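Local coordinates for VirX1 (Cyanophage Syn10, PDB 6QGM), which iodinates diverse substrates as a viral halogenase of the tryptophan halogenase family, probably flavin-dependent, at residues F81-P95 / H459-L471. Sequence-based numbering, arbitrary orientation.
Sequences FTNFREGKGEVFEYP and HNGISFIIAGHGL
Arg85 NH1 hands a nearly straight hydrogen bond to Gly468 O, 2.9 Å long, the carbonyl of the last residue of helix 462-468, which Gly470, with positive phi, closes in a Schellman motif. The carbonyl oxygen lies in the guanidinium plane, at its edge. The side chain runs out straight from the backbone, chi1 -178°, which lays CG and CD along His469 O; the bend at chi3 (63°) then turns the guanidinium back to Gly468 O, while CG of Glu90 rests on one guanidinium face. Glu90 in turn ties up the turn of the hairpin: OE2 takes the N-H groups of Glu86 and Gly87 from the same face of its plane, and OE1 takes that of Lys88.

Next to this bond, the Phe92 ring is sandwiched between Phe81 CB and Gly468 CA; the glycine CA sits 3.7 Å from the ring centroid in a CH-pi contact, and the bare glycine lets helix and strand come this close. The edge of Phe92 also points at the face of His469. Farther along, Tyr94 CD1 meets Phe464 CD2 at 3.4 Å with the two rings oblique, and Pro95 CD meets Phe464 CE1.

Strand 91-95, an outermost strand of its sheet, runs antiparallel to helix 462-468 (176°), the segment axes 8.0 Å apart. Helix 382-408 flanks both, with His406 O accepting from His469 NE2, and Arg376 of a second subunit binds His469 O.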
# COMPACT_ATOMS: atom_id res chain seq x y z
N PHE B 81 14.80 -24.42 -16.86
CA PHE B 81 15.11 -24.98 -15.52
C PHE B 81 15.00 -26.50 -15.60
O PHE B 81 13.89 -27.06 -15.53
CB PHE B 81 14.20 -24.36 -14.46
CG PHE B 81 14.38 -22.87 -14.32
CD1 PHE B 81 15.47 -22.35 -13.63
CD2 PHE B 81 13.48 -21.98 -14.90
CE1 PHE B 81 15.64 -20.98 -13.52
CE2 PHE B 81 13.65 -20.61 -14.77
CZ PHE B 81 14.73 -20.11 -14.09
N THR B 82 16.16 -27.15 -15.75
CA THR B 82 16.33 -28.62 -15.64
C THR B 82 16.68 -28.96 -14.19
O THR B 82 17.50 -28.25 -13.60
CB THR B 82 17.39 -29.12 -16.63
OG1 THR B 82 17.03 -28.63 -17.94
CG2 THR B 82 17.54 -30.62 -16.63
N ASN B 83 16.01 -29.97 -13.64
CA ASN B 83 16.36 -30.69 -12.38
C ASN B 83 15.96 -29.88 -11.13
O ASN B 83 16.36 -30.29 -10.05
CB ASN B 83 17.85 -31.04 -12.37
CG ASN B 83 18.14 -32.39 -11.75
OD1 ASN B 83 17.42 -33.35 -11.98
ND2 ASN B 83 19.19 -32.49 -10.97
N PHE B 84 15.15 -28.82 -11.26
CA PHE B 84 14.88 -27.84 -10.18
C PHE B 84 13.67 -28.22 -9.33
O PHE B 84 13.66 -27.85 -8.14
CB PHE B 84 14.68 -26.43 -10.73
CG PHE B 84 15.86 -25.52 -10.49
CD1 PHE B 84 16.89 -25.44 -11.41
CD2 PHE B 84 15.92 -24.74 -9.35
CE1 PHE B 84 17.98 -24.62 -11.18
CE2 PHE B 84 17.00 -23.90 -9.13
CZ PHE B 84 18.04 -23.85 -10.04
N ARG B 85 12.66 -28.87 -9.89
CA ARG B 85 11.40 -29.17 -9.15
C ARG B 85 11.65 -30.32 -8.19
O ARG B 85 11.36 -30.16 -6.99
CB ARG B 85 10.23 -29.53 -10.08
CG ARG B 85 8.94 -29.79 -9.31
CD ARG B 85 7.70 -30.04 -10.15
NE ARG B 85 7.80 -31.25 -10.98
CZ ARG B 85 7.92 -31.27 -12.29
NH1 ARG B 85 7.93 -30.14 -12.97
NH2 ARG B 85 8.01 -32.42 -12.93
N GLU B 86 12.18 -31.43 -8.71
CA GLU B 86 12.15 -32.75 -8.03
C GLU B 86 13.50 -33.49 -8.17
O GLU B 86 13.63 -34.55 -7.55
CB GLU B 86 11.01 -33.53 -8.68
CG GLU B 86 10.33 -34.53 -7.78
CD GLU B 86 9.33 -35.36 -8.56
OE1 GLU B 86 8.53 -34.73 -9.33
OE2 GLU B 86 9.37 -36.62 -8.43
N GLY B 87 14.44 -32.96 -8.94
CA GLY B 87 15.79 -33.53 -9.15
C GLY B 87 15.78 -34.81 -9.97
O GLY B 87 16.57 -35.72 -9.65
N LYS B 88 14.97 -34.86 -11.03
CA LYS B 88 14.79 -36.06 -11.89
C LYS B 88 14.78 -35.68 -13.38
O LYS B 88 14.11 -36.37 -14.14
CB LYS B 88 13.49 -36.78 -11.51
CG LYS B 88 13.50 -37.45 -10.14
CD LYS B 88 12.12 -37.96 -9.78
CE LYS B 88 12.13 -39.17 -8.88
NZ LYS B 88 10.74 -39.61 -8.64
N GLY B 89 15.52 -34.64 -13.76
CA GLY B 89 15.70 -34.20 -15.16
C GLY B 89 14.49 -33.48 -15.73
O GLY B 89 14.53 -33.12 -16.92
N GLU B 90 13.43 -33.27 -14.94
CA GLU B 90 12.22 -32.52 -15.35
C GLU B 90 12.62 -31.09 -15.72
O GLU B 90 13.56 -30.54 -15.09
CB GLU B 90 11.15 -32.51 -14.25
CG GLU B 90 11.51 -31.66 -13.03
CD GLU B 90 12.55 -32.26 -12.10
OE1 GLU B 90 12.68 -33.51 -12.04
OE2 GLU B 90 13.22 -31.46 -11.41
N VAL B 91 11.91 -30.51 -16.69
CA VAL B 91 12.23 -29.20 -17.32
C VAL B 91 11.00 -28.30 -17.30
O VAL B 91 9.89 -28.80 -17.48
CB VAL B 91 12.74 -29.40 -18.76
CG1 VAL B 91 13.18 -28.09 -19.37
CG2 VAL B 91 13.86 -30.42 -18.82
N PHE B 92 11.20 -27.01 -17.09
CA PHE B 92 10.18 -25.97 -17.29
C PHE B 92 10.87 -24.71 -17.78
O PHE B 92 12.09 -24.58 -17.59
CB PHE B 92 9.32 -25.80 -16.04
CG PHE B 92 10.03 -25.31 -14.80
CD1 PHE B 92 10.12 -23.96 -14.52
CD2 PHE B 92 10.51 -26.21 -13.87
CE1 PHE B 92 10.73 -23.50 -13.36
CE2 PHE B 92 11.12 -25.75 -12.71
CZ PHE B 92 11.24 -24.40 -12.46
N GLU B 93 10.12 -23.84 -18.45
CA GLU B 93 10.67 -22.60 -19.05
C GLU B 93 10.09 -21.39 -18.32
O GLU B 93 8.95 -21.47 -17.79
CB GLU B 93 10.34 -22.56 -20.54
CG GLU B 93 10.63 -23.87 -21.27
CD GLU B 93 12.01 -24.03 -21.90
OE1 GLU B 93 12.78 -23.03 -21.96
OE2 GLU B 93 12.31 -25.17 -22.34
N TYR B 94 10.89 -20.33 -18.27
CA TYR B 94 10.46 -18.92 -18.15
C TYR B 94 10.78 -18.26 -19.48
O TYR B 94 11.89 -17.77 -19.67
CB TYR B 94 11.15 -18.23 -16.96
CG TYR B 94 10.73 -16.81 -16.71
CD1 TYR B 94 9.52 -16.33 -17.21
CD2 TYR B 94 11.52 -15.94 -15.97
CE1 TYR B 94 9.11 -15.03 -16.97
CE2 TYR B 94 11.11 -14.64 -15.71
CZ TYR B 94 9.91 -14.18 -16.22
OH TYR B 94 9.48 -12.91 -15.99
N PRO B 95 9.84 -18.30 -20.46
CA PRO B 95 10.06 -17.69 -21.78
C PRO B 95 9.88 -16.17 -21.70
O PRO B 95 9.17 -15.74 -20.83
CB PRO B 95 8.95 -18.32 -22.62
CG PRO B 95 7.83 -18.49 -21.64
CD PRO B 95 8.50 -18.89 -20.35
N HIS B 459 1.91 -11.16 -10.85
CA HIS B 459 3.00 -12.11 -10.52
C HIS B 459 4.02 -12.21 -11.67
O HIS B 459 4.74 -13.20 -11.70
CB HIS B 459 2.44 -13.50 -10.21
CG HIS B 459 1.42 -13.60 -9.13
ND1 HIS B 459 1.07 -12.55 -8.31
CD2 HIS B 459 0.71 -14.67 -8.70
CE1 HIS B 459 0.20 -12.98 -7.40
NE2 HIS B 459 -0.01 -14.28 -7.61
N ASN B 460 4.07 -11.24 -12.58
CA ASN B 460 4.89 -11.29 -13.82
C ASN B 460 6.20 -12.05 -13.55
O ASN B 460 7.19 -11.38 -13.23
CB ASN B 460 5.13 -9.89 -14.41
CG ASN B 460 5.59 -9.87 -15.86
OD1 ASN B 460 6.26 -10.80 -16.35
ND2 ASN B 460 5.26 -8.80 -16.58
N GLY B 461 6.20 -13.37 -13.73
CA GLY B 461 7.42 -14.18 -13.65
C GLY B 461 7.31 -15.28 -12.60
O GLY B 461 7.66 -16.44 -12.90
N ILE B 462 6.83 -14.91 -11.41
CA ILE B 462 6.54 -15.86 -10.31
C ILE B 462 5.65 -16.99 -10.85
O ILE B 462 5.89 -18.16 -10.47
CB ILE B 462 5.90 -15.14 -9.10
CG1 ILE B 462 6.97 -14.36 -8.32
CG2 ILE B 462 5.16 -16.12 -8.20
CD1 ILE B 462 6.40 -13.30 -7.40
N SER B 463 4.67 -16.66 -11.68
CA SER B 463 3.68 -17.63 -12.20
C SER B 463 4.41 -18.79 -12.90
O SER B 463 4.06 -19.95 -12.62
CB SER B 463 2.67 -16.97 -13.09
OG SER B 463 1.73 -16.26 -12.31
N PHE B 464 5.42 -18.51 -13.72
CA PHE B 464 6.15 -19.56 -14.49
C PHE B 464 6.93 -20.48 -13.53
O PHE B 464 7.03 -21.68 -13.78
CB PHE B 464 7.09 -18.94 -15.51
CG PHE B 464 6.40 -18.23 -16.64
CD1 PHE B 464 5.91 -18.92 -17.73
CD2 PHE B 464 6.22 -16.85 -16.58
CE1 PHE B 464 5.26 -18.25 -18.76
CE2 PHE B 464 5.57 -16.19 -17.61
CZ PHE B 464 5.07 -16.89 -18.68
N ILE B 465 7.48 -19.91 -12.47
CA ILE B 465 8.37 -20.60 -11.49
C ILE B 465 7.53 -21.54 -10.60
O ILE B 465 7.87 -22.74 -10.54
CB ILE B 465 9.17 -19.58 -10.67
CG1 ILE B 465 10.02 -18.66 -11.56
CG2 ILE B 465 10.03 -20.28 -9.62
CD1 ILE B 465 10.87 -19.39 -12.58
N ILE B 466 6.48 -21.04 -9.95
CA ILE B 466 5.62 -21.87 -9.05
C ILE B 466 4.79 -22.88 -9.88
O ILE B 466 4.55 -23.99 -9.37
CB ILE B 466 4.76 -21.02 -8.10
CG1 ILE B 466 3.72 -20.17 -8.83
CG2 ILE B 466 5.64 -20.17 -7.20
CD1 ILE B 466 2.83 -19.37 -7.92
N ALA B 467 4.41 -22.53 -11.11
CA ALA B 467 3.78 -23.47 -12.08
C ALA B 467 4.73 -24.65 -12.34
O ALA B 467 4.27 -25.81 -12.21
CB ALA B 467 3.44 -22.77 -13.38
N GLY B 468 5.99 -24.35 -12.68
CA GLY B 468 7.04 -25.34 -13.00
C GLY B 468 7.37 -26.21 -11.81
O GLY B 468 7.78 -27.37 -12.02
N HIS B 469 7.23 -25.67 -10.60
CA HIS B 469 7.49 -26.42 -9.34
C HIS B 469 6.27 -27.27 -8.97
O HIS B 469 6.35 -27.99 -7.97
CB HIS B 469 7.88 -25.45 -8.22
CG HIS B 469 9.33 -25.07 -8.21
ND1 HIS B 469 10.33 -25.96 -8.52
CD2 HIS B 469 9.94 -23.91 -7.89
CE1 HIS B 469 11.50 -25.36 -8.41
NE2 HIS B 469 11.29 -24.09 -8.02
N GLY B 470 5.18 -27.16 -9.73
CA GLY B 470 3.99 -28.04 -9.64
C GLY B 470 2.91 -27.47 -8.74
O GLY B 470 2.13 -28.24 -8.21
N LEU B 471 2.84 -26.15 -8.60
CA LEU B 471 1.76 -25.48 -7.84
C LEU B 471 0.68 -24.96 -8.80
O LEU B 471 0.99 -24.68 -9.95
CB LEU B 471 2.37 -24.35 -7.00
CG LEU B 471 3.40 -24.77 -5.96
CD1 LEU B 471 4.33 -23.63 -5.61
CD2 LEU B 471 2.71 -25.28 -4.71